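Local atomic coordinates of BIFUNCTIONAL PROTEIN Proline utilization A (PutA) (PDB entry 5UX5), a protein that probably catalyses both steps of proline oxidation to glutamate, pairing an FAD-dependent proline dehydrogenase with an NAD-dependent aldehyde dehydrogenase in one chain. Residues Glu532-Asp537 / Leu631-Lys636; Gln536-Val541 / Pro555-Ala560. One frame throughout, in Å; residues are numbered along the deposited sequence.

Following the chain from the N terminus, helix 517-533 breaks at Ile534 and continues as helix 535-544. Both contacts start here and share Gln536 and Asp537. Contact 2 closes first, after 13 intervening residues, when helix 550-574 packs across helix 535-544. Contact 1 closes a much longer loop of 93 residues, ending on helix 624-636. The short loop lies within the span of the long one, so the two nest and do not cross. Their centres are about 9 Å apart. Arg535 joins them through its NH2 to Ser558 OG, a probable hydrogen bond. Together they tie three helical parts of the aldehyde dehydrogenase region to one another.

Contact 1 (Glu532-Asp537 / Leu631-Lys636); sequences ENIRQD and LTALRK
Ile534 meets Ala633 and Thr632 across two helical parts of the aldehyde dehydrogenase region. Ile534 sits at the break between helix 517-533 and helix 535-544, in the N-cap position of the second. Helix 624-636 is the crossover helix of a beta-alpha-beta unit between parallel strands 614-618 and 644-646, as in a Rossmann fold.

The contact itself is apolar and small. Ile534 CD1, the end of the side chain, meets the Ala633 CB methyl at 3.4 Å. CG1 of Ile534 follows at 4.2 Å from the same Ala633 CB. The first torsion puts Ile534 CG1 between its backbone N and carbonyl carbon (chi1 57°), and chi2 then extends the chain to carry CD1 to the helix. Thr632 adds a lighter touch, its OG1 3.9 Å from Ile534 CD1. That hydroxyl is hydrogen-bonded to Val629 O, one turn back in its own helix. Ala633 also packs on Glu530 and Leu531 of helix 517-533.

The salt bridge nearby lies on the side of the first segment. Arg535 N bonds to Glu532 O across the helix break. Over the same span, the side chains of Arg535 and Glu532 form the bridge. Asp554 OD1 of helix 550-574 takes NH1 of Arg535 in a second salt bridge, so two carboxylates probably share the positive charge. The guanidinium lies flat, edge to edge with the Glu532 carboxylate, and grips it side-on. Arg535 NE reaches Glu532 OE1 at 2.8 Å, and Arg535 NH2 reaches Glu532 OE2 at 3.1 Å, each nearly straight and each on a syn lone pair.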
loop_
_atom_site.group_PDB
_atom_site.type_symbol
_atom_site.label_atom_id
_atom_site.label_comp_id
_atom_site.label_asym_id
_atom_site.label_seq_id
_atom_site.Cartn_x
_atom_site.Cartn_y
_atom_site.Cartn_z
ATOM N N GLU A 532 10.354 -16.820 4.859
ATOM C CA GLU A 532 10.505 -15.733 5.827
ATOM C C GLU A 532 11.933 -15.659 6.377
ATOM O O GLU A 532 12.487 -14.566 6.511
ATOM C CB GLU A 532 9.486 -15.908 6.959
ATOM C CG GLU A 532 9.386 -14.729 7.893
ATOM C CD GLU A 532 9.012 -13.431 7.176
ATOM O OE1 GLU A 532 9.946 -12.626 6.904
ATOM O OE2 GLU A 532 7.797 -13.227 6.874
ATOM N N ASN A 533 12.559 -16.820 6.639
ATOM C CA ASN A 533 13.916 -16.878 7.181
ATOM C C ASN A 533 14.953 -16.293 6.227
ATOM O O ASN A 533 16.001 -15.816 6.672
ATOM C CB ASN A 533 14.293 -18.322 7.513
ATOM C CG ASN A 533 13.410 -18.925 8.570
ATOM O OD1 ASN A 533 12.819 -18.217 9.384
ATOM N ND2 ASN A 533 13.270 -20.242 8.535
ATOM N N ILE A 534 14.730 -16.389 4.925
ATOM C CA ILE A 534 15.640 -15.814 3.950
ATOM C C ILE A 534 15.079 -14.525 3.335
ATOM O O ILE A 534 15.512 -14.124 2.251
ATOM C CB ILE A 534 16.038 -16.829 2.868
ATOM C CG1 ILE A 534 14.807 -17.383 2.160
ATOM C CG2 ILE A 534 16.887 -17.926 3.424
ATOM C CD1 ILE A 534 15.177 -18.226 0.990
ATOM N N ARG A 535 14.150 -13.846 4.028
ATOM C CA ARG A 535 13.644 -12.581 3.505
ATOM C C ARG A 535 14.790 -11.641 3.164
ATOM O O ARG A 535 14.760 -10.961 2.133
ATOM C CB ARG A 535 12.696 -11.896 4.505
ATOM C CG ARG A 535 12.290 -10.504 4.012
ATOM C CD ARG A 535 11.318 -9.750 4.912
ATOM N NE ARG A 535 10.072 -10.475 5.143
ATOM C CZ ARG A 535 8.932 -10.230 4.506
ATOM N NH1 ARG A 535 8.876 -9.283 3.579
ATOM N NH2 ARG A 535 7.848 -10.945 4.793
ATOM N N GLN A 536 15.841 -11.628 3.990
ATOM C CA GLN A 536 16.923 -10.704 3.706
ATOM C C GLN A 536 17.812 -11.183 2.579
ATOM O O GLN A 536 18.311 -10.359 1.804
ATOM C CB GLN A 536 17.727 -10.429 4.972
ATOM C CG GLN A 536 17.166 -9.236 5.694
ATOM C CD GLN A 536 17.041 -9.447 7.170
ATOM O OE1 GLN A 536 18.041 -9.510 7.911
ATOM N NE2 GLN A 536 15.792 -9.569 7.624
ATOM N N ASP A 537 18.014 -12.492 2.453
ATOM C CA ASP A 537 18.675 -13.000 1.259
ATOM C C ASP A 537 17.857 -12.675 0.005
ATOM O O ASP A 537 18.422 -12.315 -1.038
ATOM C CB ASP A 537 18.912 -14.505 1.387
ATOM C CG ASP A 537 19.872 -14.850 2.495
ATOM O OD1 ASP A 537 21.085 -14.644 2.292
ATOM O OD2 ASP A 537 19.424 -15.337 3.560
ATOM N N LEU A 631 14.767 -20.842 -4.569
ATOM C CA LEU A 631 14.698 -22.299 -4.556
ATOM C C LEU A 631 15.276 -22.883 -3.272
ATOM O O LEU A 631 14.815 -23.941 -2.818
ATOM C CB LEU A 631 15.424 -22.893 -5.765
ATOM C CG LEU A 631 15.013 -24.357 -5.984
ATOM C CD1 LEU A 631 13.559 -24.371 -6.402
ATOM C CD2 LEU A 631 15.897 -25.091 -6.987
ATOM N N THR A 632 16.265 -22.210 -2.657
ATOM C CA THR A 632 16.884 -22.782 -1.463
ATOM C C THR A 632 15.885 -22.875 -0.310
ATOM O O THR A 632 16.015 -23.765 0.536
ATOM C CB THR A 632 18.144 -21.990 -1.030
ATOM O OG1 THR A 632 17.805 -20.668 -0.590
ATOM C CG2 THR A 632 19.118 -21.863 -2.151
ATOM N N ALA A 633 14.865 -22.000 -0.280
ATOM C CA ALA A 633 13.834 -22.103 0.749
ATOM C C ALA A 633 12.956 -23.336 0.535
ATOM O O ALA A 633 12.675 -24.078 1.482
ATOM C CB ALA A 633 12.976 -20.846 0.763
ATOM N N LEU A 634 12.514 -23.570 -0.710
ATOM C CA LEU A 634 11.712 -24.753 -1.004
ATOM C C LEU A 634 12.467 -26.004 -0.602
ATOM O O LEU A 634 11.883 -26.960 -0.068
ATOM C CB LEU A 634 11.353 -24.810 -2.493
ATOM C CG LEU A 634 10.616 -23.606 -3.078
ATOM C CD1 LEU A 634 9.917 -23.878 -4.406
ATOM C CD2 LEU A 634 9.617 -23.176 -2.056
ATOM N N ARG A 635 13.777 -26.014 -0.855
ATOM C CA ARG A 635 14.575 -27.185 -0.524
ATOM C C ARG A 635 14.689 -27.349 0.987
ATOM O O ARG A 635 14.458 -28.444 1.517
ATOM C CB ARG A 635 15.936 -27.101 -1.208
ATOM C CG ARG A 635 15.833 -26.998 -2.731
ATOM C CD ARG A 635 15.421 -28.333 -3.287
ATOM N NE ARG A 635 15.440 -28.410 -4.745
ATOM C CZ ARG A 635 14.376 -28.635 -5.507
ATOM N NH1 ARG A 635 13.183 -28.791 -4.966
ATOM N NH2 ARG A 635 14.504 -28.715 -6.813
ATOM N N LYS A 636 14.971 -26.262 1.709
ATOM C CA LYS A 636 14.983 -26.363 3.167
ATOM C C LYS A 636 13.648 -26.864 3.686
ATOM O O LYS A 636 13.612 -27.606 4.676
ATOM C CB LYS A 636 15.350 -25.023 3.816
ATOM C CG LYS A 636 16.788 -24.972 4.332
ATOM C CD LYS A 636 17.326 -23.534 4.511
ATOM C CE LYS A 636 18.797 -23.386 4.018
ATOM N NZ LYS A 636 19.678 -24.592 4.274
#

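Contact 2 (Gln536-Val541 / Pro555-Ala560)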
loop_
_atom_site.group_PDB
_atom_site.type_symbol
_atom_site.label_atom_id
_atom_site.label_comp_id
_atom_site.label_asym_id
_atom_site.label_seq_id
_atom_site.Cartn_x
_atom_site.Cartn_y
_atom_site.Cartn_z
ATOM N N GLN A 536 15.841 -11.628 3.990
ATOM C CA GLN A 536 16.923 -10.704 3.706
ATOM C C GLN A 536 17.812 -11.183 2.579
ATOM O O GLN A 536 18.311 -10.359 1.804
ATOM C CB GLN A 536 17.727 -10.429 4.972
ATOM C CG GLN A 536 17.166 -9.236 5.694
ATOM C CD GLN A 536 17.041 -9.447 7.170
ATOM O OE1 GLN A 536 18.041 -9.510 7.911
ATOM N NE2 GLN A 536 15.792 -9.569 7.624
ATOM N N ASP A 537 18.014 -12.492 2.453
ATOM C CA ASP A 537 18.675 -13.000 1.259
ATOM C C ASP A 537 17.857 -12.675 0.005
ATOM O O ASP A 537 18.422 -12.315 -1.038
ATOM C CB ASP A 537 18.912 -14.505 1.387
ATOM C CG ASP A 537 19.872 -14.850 2.495
ATOM O OD1 ASP A 537 21.085 -14.644 2.292
ATOM O OD2 ASP A 537 19.424 -15.337 3.560
ATOM N N LEU A 538 16.523 -12.817 0.070
ATOM C CA LEU A 538 15.732 -12.496 -1.108
ATOM C C LEU A 538 15.862 -11.020 -1.436
ATOM O O LEU A 538 16.033 -10.656 -2.597
ATOM C CB LEU A 538 14.258 -12.897 -0.934
ATOM C CG LEU A 538 13.955 -14.405 -0.821
ATOM C CD1 LEU A 538 12.492 -14.657 -0.507
ATOM C CD2 LEU A 538 14.367 -15.160 -2.041
ATOM N N LEU A 539 15.805 -10.156 -0.420
ATOM C CA LEU A 539 15.967 -8.721 -0.657
ATOM C C LEU A 539 17.320 -8.421 -1.304
ATOM O O LEU A 539 17.412 -7.621 -2.246
ATOM C CB LEU A 539 15.787 -7.952 0.654
ATOM C CG LEU A 539 14.350 -8.000 1.193
ATOM C CD1 LEU A 539 14.185 -7.233 2.492
ATOM C CD2 LEU A 539 13.367 -7.499 0.144
ATOM N N GLY A 540 18.377 -9.065 -0.812
ATOM C CA GLY A 540 19.686 -8.889 -1.407
ATOM C C GLY A 540 19.708 -9.162 -2.896
ATOM O O GLY A 540 20.249 -8.375 -3.670
ATOM N N VAL A 541 19.147 -10.301 -3.321
ATOM C CA VAL A 541 19.227 -10.622 -4.750
ATOM C C VAL A 541 18.233 -9.794 -5.563
ATOM O O VAL A 541 18.507 -9.449 -6.720
ATOM C CB VAL A 541 19.041 -12.123 -5.026
ATOM C CG1 VAL A 541 17.580 -12.552 -4.823
ATOM C CG2 VAL A 541 19.558 -12.456 -6.435
ATOM N N PRO A 555 7.418 -6.077 0.005
ATOM C CA PRO A 555 6.052 -6.650 -0.055
ATOM C C PRO A 555 5.963 -7.853 -0.960
ATOM O O PRO A 555 5.064 -8.683 -0.788
ATOM C CB PRO A 555 5.192 -5.504 -0.608
ATOM C CG PRO A 555 5.976 -4.297 -0.426
ATOM C CD PRO A 555 7.429 -4.688 -0.483
ATOM N N GLU A 556 6.873 -7.967 -1.928
ATOM C CA GLU A 556 6.850 -9.099 -2.843
ATOM C C GLU A 556 7.233 -10.381 -2.137
ATOM O O GLU A 556 6.698 -11.456 -2.454
ATOM C CB GLU A 556 7.782 -8.845 -4.031
ATOM C CG GLU A 556 7.612 -9.903 -5.075
ATOM C CD GLU A 556 8.548 -9.802 -6.241
ATOM O OE1 GLU A 556 8.984 -8.682 -6.583
ATOM O OE2 GLU A 556 8.809 -10.862 -6.845
ATOM N N VAL A 557 8.165 -10.289 -1.183
ATOM C CA VAL A 557 8.503 -11.446 -0.364
ATOM C C VAL A 557 7.302 -11.829 0.495
ATOM O O VAL A 557 7.044 -13.012 0.752
ATOM C CB VAL A 557 9.770 -11.154 0.464
ATOM C CG1 VAL A 557 10.049 -12.293 1.455
ATOM C CG2 VAL A 557 10.949 -10.936 -0.479
ATOM N N SER A 558 6.546 -10.834 0.954
ATOM C CA SER A 558 5.335 -11.151 1.686
ATOM C C SER A 558 4.330 -11.851 0.793
ATOM O O SER A 558 3.696 -12.825 1.226
ATOM C CB SER A 558 4.748 -9.896 2.307
ATOM O OG SER A 558 5.664 -9.461 3.297
ATOM N N GLU A 559 4.187 -11.378 -0.456
ATOM C CA GLU A 559 3.291 -12.027 -1.399
ATOM C C GLU A 559 3.700 -13.482 -1.610
ATOM O O GLU A 559 2.846 -14.381 -1.661
ATOM C CB GLU A 559 3.257 -11.246 -2.720
ATOM C CG GLU A 559 2.024 -11.520 -3.616
ATOM C CD GLU A 559 1.983 -10.681 -4.899
ATOM O OE1 GLU A 559 3.038 -10.199 -5.318
ATOM O OE2 GLU A 559 0.900 -10.475 -5.493
ATOM N N ALA A 560 5.006 -13.739 -1.731
ATOM C CA ALA A 560 5.447 -15.108 -1.960
ATOM C C ALA A 560 5.143 -15.983 -0.752
ATOM O O ALA A 560 4.796 -17.157 -0.899
ATOM C CB ALA A 560 6.940 -15.140 -2.294
#
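Leu538 and Val557 are brought together by their side-chain torsions. Leu538 CG lies beside its backbone N and anti to its carbonyl carbon (chi1 -66°), and an extended chi2 sends CD1 on towards helix 550-574. In Val557, CG1 is anti to the backbone N (chi1 173°) and CG2 is anti to the carbonyl carbon. Both valine methyls therefore face the leucine as a fork.

The touching is branch by branch. Leu538 CD1 lies 3.9 Å from Val557 CG1 and 4.0 Å from Val557 CG2, so it rests across both prongs. Lower on the leucine, CB is 3.9 Å from Val557 CG2. Leu539 adds a lighter contact from the neighbouring position, with its CD2 4.2 Å from Val557 CG2. Its CB points along the helix surface, and only the outer part of the side chain turns in. The backbones come nearest at Leu538 and Val557, whose CA atoms are 7.3 Å apart. All three touching residues are buried, and between the two segments only hydrocarbon groups meet. Arg535, just before, adds a polar link to Ser558.

Arg535 and Met542 also touch Val557. With Leu538 and Leu539 they give the i, i+3, i+4, i+7 spacing of a four-residue hole, and Val557 is the knob. Leu538 reaches on to Val629 of helix 624-636, while Leu539 packs on Trp482. Glu556, the residue before Val557, turns to polar partners: its OE1 forms a salt bridge with Lys548, and its OE2 accepts from the backbone N of Val598 and Ala599.

The whole is a helix-loop-helix in the aldehyde dehydrogenase region, with Val557 as a knob in a four-residue hole of the preceding helix, in knobs-into-holes fashion.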